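Local coordinates for enoyl-[acyl-carrier-protein] reductase [FMN] (Thermotoga maritima, PDB 5GVJ) that probably reduces the double bond of enoyl-acyl-carrier-protein substrates with NADH, using FMN as cofactor, in bacterial fatty-acid synthesis, at residues E201-V213 with S260-R272. The protein carries 1 engineered substitution. Sequence-based numbering, arbitrary orientation.
Sequences ESDVHPVYKEKIV and SLRRAVVEGDLER. With NA (sodium ion), chain C.
H205 N donates to V265 O (2.9 Å), nearly in line with the carbonyl and in its plane, where helix 206-213 starts beside helix 260-265; the two axes stand almost perpendicular (88°) and come within 9.9 Å. H205 is also the N-cap of its helix: ND1 accepts from V207 N (3.0 Å) close to the ring plane, which fixes the rotation of the imidazole. With CG anti to the backbone N (chi1 -168°), the ring reaches over the turn at 267-268. G268 CA sits 3.8 Å from the H205 ring centroid as a CH-pi contact over one face, while P206 CD lies against the other. G268 has positive phi, and a side chain at this position would run into H205 ND1, so glycine suits both the turn and the ring above it. An alanine in place of H205 would probably leave V207 N without its cap and uncover G268. One turn on, Y208 fits against helix 260-265: CE2 meets V265 CG2 obliquely at 3.5 Å, and the ring edge faces A264 O. V204 CG1 touches V265 CG1, and V197 of helix 193-197 backs both V204 and Y208. V207 CG1 packs tightly on L270 CD2 (3.4 Å), and the bent chain of K211 brings NZ to L270 CD1. At the far end of 201-213, I212 O and V213 O bind sodium together with A215, A281 and I284. The arrangement is a side-chain-capped helix start docked on the glycine turn that follows helix 260-265, beside helix 193-197, whose G193 and T194 bind FMN in the flavin-loaded form of this nitronate monooxygenase-like TIM-barrel protein.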
ATOM      1  N   GLU A 201      -7.144 -26.072  -4.684  1.00 16.91           N
ATOM      2  CA  GLU A 201      -6.165 -27.004  -4.142  1.00 13.93           C
ATOM      3  C   GLU A 201      -5.738 -26.658  -2.725  1.00 18.19           C
ATOM      4  O   GLU A 201      -4.982 -27.427  -2.115  1.00 15.84           O
ATOM      5  CB  GLU A 201      -4.935 -27.061  -5.058  1.00 15.92           C
ATOM      6  CG  GLU A 201      -5.204 -27.684  -6.442  1.00 13.49           C
ATOM      7  CD  GLU A 201      -5.882 -26.730  -7.424  1.00 17.57           C
ATOM      8  OE1 GLU A 201      -6.034 -25.526  -7.095  1.00 18.41           O
ATOM      9  OE2 GLU A 201      -6.260 -27.182  -8.534  1.00 19.52           O
ATOM     10  N   SER A 202      -6.177 -25.522  -2.192  1.00 13.54           N
ATOM     11  CA  SER A 202      -5.917 -25.219  -0.792  1.00 15.19           C
ATOM     12  C   SER A 202      -6.759 -26.120   0.095  1.00 14.31           C
ATOM     13  O   SER A 202      -7.918 -26.394  -0.214  1.00 16.84           O
ATOM     14  CB  SER A 202      -6.227 -23.750  -0.497  1.00 15.43           C
ATOM     15  OG  SER A 202      -6.462 -23.539   0.888  1.00 16.24           O
ATOM     16  N   ASP A 203      -6.168 -26.601   1.191  1.00 15.08           N
ATOM     17  CA  ASP A 203      -6.853 -27.512   2.099  1.00 20.77           C
ATOM     18  C   ASP A 203      -7.346 -26.830   3.372  1.00 20.99           C
ATOM     19  O   ASP A 203      -7.685 -27.512   4.342  1.00 16.06           O
ATOM     20  CB  ASP A 203      -5.961 -28.708   2.442  1.00 16.94           C
ATOM     21  CG  ASP A 203      -6.038 -29.803   1.391  1.00 20.23           C
ATOM     22  OD1 ASP A 203      -6.936 -29.737   0.531  1.00 23.05           O
ATOM     23  OD2 ASP A 203      -5.217 -30.745   1.435  1.00 20.67           O
ATOM     24  N   VAL A 204      -7.437 -25.499   3.379  1.00 14.35           N
ATOM     25  CA  VAL A 204      -8.095 -24.835   4.491  1.00 20.13           C
ATOM     26  C   VAL A 204      -9.582 -25.185   4.469  1.00 18.46           C
ATOM     27  O   VAL A 204     -10.149 -25.527   3.424  1.00 16.27           O
ATOM     28  CB  VAL A 204      -7.860 -23.311   4.434  1.00 20.09           C
ATOM     29  CG1 VAL A 204      -6.383 -23.019   4.239  1.00 19.48           C
ATOM     30  CG2 VAL A 204      -8.655 -22.678   3.310  1.00 18.31           C
ATOM     31  N   HIS A 205     -10.210 -25.116   5.634  1.00 18.72           N
ATOM     32  CA  HIS A 205     -11.613 -25.503   5.778  1.00 19.35           C
ATOM     33  C   HIS A 205     -12.489 -24.703   4.813  1.00 23.62           C
ATOM     34  O   HIS A 205     -12.223 -23.518   4.574  1.00 22.32           O
ATOM     35  CB  HIS A 205     -12.058 -25.266   7.223  1.00 23.03           C
ATOM     36  CG  HIS A 205     -13.378 -25.882   7.574  1.00 26.98           C
ATOM     37  ND1 HIS A 205     -14.582 -25.296   7.253  1.00 25.47           N
ATOM     38  CD2 HIS A 205     -13.681 -27.017   8.251  1.00 27.76           C
ATOM     39  CE1 HIS A 205     -15.572 -26.048   7.702  1.00 29.56           C
ATOM     40  NE2 HIS A 205     -15.052 -27.098   8.313  1.00 27.82           N
ATOM     41  N   PRO A 206     -13.532 -25.315   4.232  1.00 23.16           N
ATOM     42  CA  PRO A 206     -14.405 -24.566   3.307  1.00 21.59           C
ATOM     43  C   PRO A 206     -14.912 -23.244   3.861  1.00 23.92           C
ATOM     44  O   PRO A 206     -15.092 -22.289   3.095  1.00 23.86           O
ATOM     45  CB  PRO A 206     -15.558 -25.549   3.050  1.00 23.14           C
ATOM     46  CG  PRO A 206     -14.932 -26.901   3.206  1.00 27.35           C
ATOM     47  CD  PRO A 206     -13.921 -26.738   4.329  1.00 23.35           C
ATOM     48  N   VAL A 207     -15.131 -23.152   5.173  1.00 25.38           N
ATOM     49  CA  VAL A 207     -15.617 -21.906   5.768  1.00 25.43           C
ATOM     50  C   VAL A 207     -14.563 -20.814   5.644  1.00 23.88           C
ATOM     51  O   VAL A 207     -14.882 -19.634   5.423  1.00 21.37           O
ATOM     52  CB  VAL A 207     -16.007 -22.145   7.237  1.00 25.61           C
ATOM     53  CG1 VAL A 207     -16.154 -20.832   7.961  1.00 29.15           C
ATOM     54  CG2 VAL A 207     -17.297 -22.952   7.313  1.00 30.46           C
ATOM     55  N   TYR A 208     -13.295 -21.185   5.830  1.00 19.90           N
ATOM     56  CA  TYR A 208     -12.197 -20.243   5.639  1.00 19.89           C
ATOM     57  C   TYR A 208     -12.251 -19.648   4.239  1.00 19.97           C
ATOM     58  O   TYR A 208     -12.171 -18.427   4.066  1.00 20.33           O
ATOM     59  CB  TYR A 208     -10.868 -20.956   5.881  1.00 20.45           C
ATOM     60  CG  TYR A 208      -9.731 -20.092   6.366  1.00 21.29           C
ATOM     61  CD1 TYR A 208      -9.139 -19.144   5.534  1.00 25.22           C
ATOM     62  CD2 TYR A 208      -9.221 -20.248   7.646  1.00 22.37           C
ATOM     63  CE1 TYR A 208      -8.077 -18.358   5.982  1.00 24.15           C
ATOM     64  CE2 TYR A 208      -8.163 -19.471   8.100  1.00 27.81           C
ATOM     65  CZ  TYR A 208      -7.596 -18.528   7.264  1.00 23.58           C
ATOM     66  OH  TYR A 208      -6.544 -17.763   7.716  1.00 25.06           O
ATOM     67  N   LYS A 209     -12.425 -20.503   3.229  1.00 18.56           N
ATOM     68  CA  LYS A 209     -12.512 -20.027   1.850  1.00 20.46           C
ATOM     69  C   LYS A 209     -13.724 -19.121   1.654  1.00 23.38           C
ATOM     70  O   LYS A 209     -13.628 -18.061   1.019  1.00 22.02           O
ATOM     71  CB  LYS A 209     -12.564 -21.219   0.893  1.00 19.55           C
ATOM     72  CG  LYS A 209     -11.274 -22.055   0.897  1.00 22.00           C
ATOM     73  CD  LYS A 209     -11.348 -23.207  -0.096  1.00 18.48           C
ATOM     74  CE  LYS A 209     -10.139 -24.146   0.022  1.00 16.68           C
ATOM     75  NZ  LYS A 209     -10.248 -25.234  -0.979  1.00 19.33           N
ATOM     76  N   GLU A 210     -14.872 -19.515   2.206  1.00 20.41           N
ATOM     77  CA  GLU A 210     -16.085 -18.721   2.036  1.00 20.96           C
ATOM     78  C   GLU A 210     -15.937 -17.349   2.681  1.00 21.18           C
ATOM     79  O   GLU A 210     -16.446 -16.352   2.158  1.00 21.22           O
ATOM     80  CB  GLU A 210     -17.289 -19.462   2.630  1.00 29.67           C
ATOM     81  CG  GLU A 210     -17.664 -20.762   1.909  1.00 36.41           C
ATOM     82  CD  GLU A 210     -18.548 -21.692   2.753  1.00 48.59           C
ATOM     83  OE1 GLU A 210     -18.781 -22.851   2.325  1.00 53.81           O
ATOM     84  OE2 GLU A 210     -19.003 -21.264   3.844  1.00 47.27           O
ATOM     85  N   LYS A 211     -15.267 -17.278   3.835  1.00 19.89           N
ATOM     86  CA  LYS A 211     -15.093 -15.987   4.492  1.00 22.33           C
ATOM     87  C   LYS A 211     -14.203 -15.059   3.671  1.00 21.58           C
ATOM     88  O   LYS A 211     -14.465 -13.853   3.593  1.00 19.51           O
ATOM     89  CB  LYS A 211     -14.532 -16.178   5.902  1.00 21.10           C
ATOM     90  CG  LYS A 211     -15.553 -16.793   6.852  1.00 26.04           C
ATOM     91  CD  LYS A 211     -16.733 -15.840   7.034  1.00 34.86           C
ATOM     92  CE  LYS A 211     -18.052 -16.598   7.229  1.00 41.01           C
ATOM     93  NZ  LYS A 211     -18.736 -16.263   8.512  1.00 45.76           N
ATOM     94  N   ILE A 212     -13.162 -15.600   3.038  1.00 19.00           N
ATOM     95  CA  ILE A 212     -12.304 -14.779   2.180  1.00 16.87           C
ATOM     96  C   ILE A 212     -13.106 -14.218   1.013  1.00 19.79           C
ATOM     97  O   ILE A 212     -13.029 -13.025   0.690  1.00 18.39           O
ATOM     98  CB  ILE A 212     -11.099 -15.597   1.688  1.00 17.52           C
ATOM     99  CG1 ILE A 212     -10.152 -15.910   2.857  1.00 19.91           C
ATOM    100  CG2 ILE A 212     -10.376 -14.869   0.535  1.00 16.43           C
ATOM    101  CD1 ILE A 212      -9.026 -16.883   2.492  1.00 18.19           C
ATOM    102  N   VAL A 213     -13.882 -15.081   0.354  1.00 18.69           N
ATOM    103  CA  VAL A 213     -14.718 -14.651  -0.759  1.00 18.15           C
ATOM    104  C   VAL A 213     -15.654 -13.531  -0.322  1.00 19.17           C
ATOM    105  O   VAL A 213     -15.772 -12.500  -0.992  1.00 19.78           O
ATOM    106  CB  VAL A 213     -15.504 -15.849  -1.320  1.00 21.99           C
ATOM    107  CG1 VAL A 213     -16.649 -15.376  -2.190  1.00 17.50           C
ATOM    108  CG2 VAL A 213     -14.571 -16.771  -2.098  1.00 19.42           C
ATOM    109  N   SER A 260      -5.594 -20.837  18.156  1.00 40.37           N
ATOM    110  CA  SER A 260      -6.699 -20.149  17.487  1.00 36.92           C
ATOM    111  C   SER A 260      -6.557 -20.194  15.968  1.00 34.30           C
ATOM    112  O   SER A 260      -7.562 -20.306  15.256  1.00 31.35           O
ATOM    113  CB  SER A 260      -6.807 -18.706  17.975  1.00 36.82           C
ATOM    114  OG  SER A 260      -5.643 -17.959  17.661  1.00 39.73           O
ATOM    115  N   LEU A 261      -5.327 -20.119  15.447  1.00 29.75           N
ATOM    116  CA  LEU A 261      -5.151 -20.192  13.998  1.00 32.97           C
ATOM    117  C   LEU A 261      -5.507 -21.576  13.470  1.00 29.93           C
ATOM    118  O   LEU A 261      -6.156 -21.698  12.423  1.00 31.32           O
ATOM    119  CB  LEU A 261      -3.717 -19.818  13.603  1.00 33.85           C
ATOM    120  CG  LEU A 261      -3.437 -19.846  12.089  1.00 33.42           C
ATOM    121  CD1 LEU A 261      -4.241 -18.773  11.344  1.00 30.42           C
ATOM    122  CD2 LEU A 261      -1.948 -19.718  11.776  1.00 32.93           C
ATOM    123  N   ARG A 262      -5.116 -22.630  14.190  1.00 32.84           N
ATOM    124  CA  ARG A 262      -5.467 -23.984  13.769  1.00 30.81           C
ATOM    125  C   ARG A 262      -6.978 -24.189  13.742  1.00 29.95           C
ATOM    126  O   ARG A 262      -7.505 -24.855  12.843  1.00 26.49           O
ATOM    127  CB  ARG A 262      -4.814 -25.015  14.689  1.00 34.02           C
ATOM    128  CG  ARG A 262      -4.865 -26.427  14.134  1.00 34.34           C
ATOM    129  CD  ARG A 262      -4.687 -27.472  15.230  1.00 42.33           C
ATOM    130  NE  ARG A 262      -5.770 -27.398  16.209  1.00 49.62           N
ATOM    131  CZ  ARG A 262      -6.923 -28.055  16.110  1.00 48.77           C
ATOM    132  NH1 ARG A 262      -7.154 -28.861  15.079  1.00 46.83           N
ATOM    133  NH2 ARG A 262      -7.845 -27.907  17.052  1.00 51.51           N
ATOM    134  N   ARG A 263      -7.694 -23.624  14.717  1.00 30.00           N
ATOM    135  CA  ARG A 263      -9.142 -23.818  14.760  1.00 32.89           C
ATOM    136  C   ARG A 263      -9.817 -23.209  13.538  1.00 29.00           C
ATOM    137  O   ARG A 263     -10.799 -23.757  13.025  1.00 29.12           O
ATOM    138  CB  ARG A 263      -9.731 -23.228  16.044  1.00 35.74           C
ATOM    139  CG  ARG A 263      -9.369 -23.974  17.324  1.00 36.37           C
ATOM    140  CD  ARG A 263     -10.351 -23.646  18.441  1.00 40.63           C
ATOM    141  NE  ARG A 263     -10.162 -22.300  18.972  1.00 45.95           N
ATOM    142  CZ  ARG A 263      -9.305 -21.990  19.945  1.00 48.53           C
ATOM    143  NH1 ARG A 263      -8.546 -22.933  20.502  1.00 47.48           N
ATOM    144  NH2 ARG A 263      -9.203 -20.732  20.368  1.00 48.12           N
ATOM    145  N   ALA A 264      -9.311 -22.070  13.056  1.00 30.50           N
ATOM    146  CA  ALA A 264      -9.882 -21.472  11.852  1.00 26.92           C
ATOM    147  C   ALA A 264      -9.515 -22.282  10.617  1.00 28.28           C
ATOM    148  O   ALA A 264     -10.391 -22.677   9.838  1.00 27.65           O
ATOM    149  CB  ALA A 264      -9.414 -20.022  11.708  1.00 26.59           C
ATOM    150  N   VAL A 265      -8.221 -22.554  10.429  1.00 26.74           N
ATOM    151  CA  VAL A 265      -7.753 -23.223   9.217  1.00 27.49           C
ATOM    152  C   VAL A 265      -8.270 -24.655   9.144  1.00 24.20           C
ATOM    153  O   VAL A 265      -8.792 -25.093   8.111  1.00 26.02           O
ATOM    154  CB  VAL A 265      -6.213 -23.188   9.144  1.00 29.84           C
ATOM    155  CG1 VAL A 265      -5.725 -24.086   8.011  1.00 26.42           C
ATOM    156  CG2 VAL A 265      -5.727 -21.772   8.938  1.00 26.30           C
ATOM    157  N   VAL A 266      -8.115 -25.416  10.218  1.00 27.38           N
ATOM    158  CA  VAL A 266      -8.446 -26.835  10.163  1.00 31.83           C
ATOM    159  C   VAL A 266      -9.923 -27.075  10.434  1.00 30.78           C
ATOM    160  O   VAL A 266     -10.557 -27.866   9.735  1.00 28.43           O
ATOM    161  CB  VAL A 266      -7.563 -27.637  11.140  1.00 32.41           C
ATOM    162  CG1 VAL A 266      -7.915 -29.119  11.075  1.00 38.54           C
ATOM    163  CG2 VAL A 266      -6.103 -27.424  10.819  1.00 30.52           C
ATOM    164  N   GLU A 267     -10.490 -26.394  11.428  1.00 28.31           N
ATOM    165  CA  GLU A 267     -11.858 -26.650  11.866  1.00 34.42           C
ATOM    166  C   GLU A 267     -12.868 -25.641  11.332  1.00 35.52           C
ATOM    167  O   GLU A 267     -14.071 -25.847  11.515  1.00 32.33           O
ATOM    168  CB  GLU A 267     -11.931 -26.660  13.400  1.00 48.55           C
ATOM    169  CG  GLU A 267     -10.737 -27.298  14.090  1.00 54.53           C
ATOM    170  CD  GLU A 267     -11.025 -28.697  14.596  1.00 57.00           C
ATOM    171  OE1 GLU A 267     -10.057 -29.458  14.810  1.00 59.58           O
ATOM    172  OE2 GLU A 267     -12.213 -29.036  14.789  1.00 62.89           O
ATOM    173  N   GLY A 268     -12.424 -24.560  10.693  1.00 27.94           N
ATOM    174  CA  GLY A 268     -13.365 -23.532  10.276  1.00 29.44           C
ATOM    175  C   GLY A 268     -14.203 -22.970  11.404  1.00 30.60           C
ATOM    176  O   GLY A 268     -15.377 -22.643  11.198  1.00 30.90           O
ATOM    177  N   ASP A 269     -13.626 -22.842  12.595  1.00 28.26           N
ATOM    178  CA  ASP A 269     -14.363 -22.428  13.785  1.00 31.76           C
ATOM    179  C   ASP A 269     -14.577 -20.914  13.756  1.00 32.88           C
ATOM    180  O   ASP A 269     -13.644 -20.144  13.992  1.00 35.38           O
ATOM    181  CB  ASP A 269     -13.598 -22.873  15.029  1.00 30.45           C
ATOM    182  CG  ASP A 269     -14.270 -22.455  16.326  1.00 37.06           C
ATOM    183  OD1 ASP A 269     -15.383 -21.899  16.291  1.00 36.33           O
ATOM    184  OD2 ASP A 269     -13.678 -22.696  17.397  1.00 42.11           O
ATOM    185  N   LEU A 270     -15.813 -20.485  13.476  1.00 34.62           N
ATOM    186  CA  LEU A 270     -16.119 -19.056  13.488  1.00 37.05           C
ATOM    187  C   LEU A 270     -16.102 -18.475  14.889  1.00 41.45           C
ATOM    188  O   LEU A 270     -15.973 -17.256  15.040  1.00 38.92           O
ATOM    189  CB  LEU A 270     -17.491 -18.772  12.882  1.00 35.93           C
ATOM    190  CG  LEU A 270     -17.687 -18.780  11.372  1.00 35.08           C
ATOM    191  CD1 LEU A 270     -16.569 -18.009  10.670  1.00 34.44           C
ATOM    192  CD2 LEU A 270     -17.789 -20.199  10.885  1.00 41.72           C
ATOM    193  N   GLU A 271     -16.248 -19.316  15.912  1.00 40.71           N
ATOM    194  CA  GLU A 271     -16.387 -18.818  17.273  1.00 46.09           C
ATOM    195  C   GLU A 271     -15.041 -18.447  17.882  1.00 40.36           C
ATOM    196  O   GLU A 271     -14.897 -17.364  18.458  1.00 47.55           O
ATOM    197  CB  GLU A 271     -17.102 -19.857  18.137  1.00 48.15           C
ATOM    198  CG  GLU A 271     -18.488 -20.202  17.627  1.00 56.99           C
ATOM    199  CD  GLU A 271     -19.580 -19.624  18.504  1.00 68.67           C
ATOM    200  OE1 GLU A 271     -19.416 -19.659  19.742  1.00 70.95           O
ATOM    201  OE2 GLU A 271     -20.591 -19.126  17.957  1.00 64.52           O
ATOM    202  N   ARG A 272     -14.046 -19.333  17.783  1.00 39.77           N
ATOM    203  CA  ARG A 272     -12.736 -19.060  18.371  1.00 44.09           C
ATOM    204  C   ARG A 272     -11.588 -19.353  17.410  1.00 35.67           C
ATOM    205  O   ARG A 272     -10.485 -19.679  17.859  1.00 35.39           O
ATOM    206  CB  ARG A 272     -12.535 -19.851  19.669  1.00 48.58           C
ATOM    207  CG  ARG A 272     -13.718 -19.776  20.638  1.00 48.78           C
ATOM    208  CD  ARG A 272     -13.413 -20.396  22.013  1.00 43.65           C
ATOM    209  NE  ARG A 272     -12.691 -21.677  22.005  1.00 44.67           N
ATOM    210  CZ  ARG A 272     -13.042 -22.751  21.288  1.00 44.31           C
ATOM    211  NH1 ARG A 272     -14.113 -22.728  20.483  1.00 46.81           N
ATOM    212  NH2 ARG A 272     -12.316 -23.866  21.351  1.00 42.02           N
TER
HETATM  213 NA    NA C 401     -13.623 -11.284  -0.875  1.00 20.40          NA
HETATM  214  O   HOH W   1     -14.727  -9.526  -2.265  1.00 17.64           O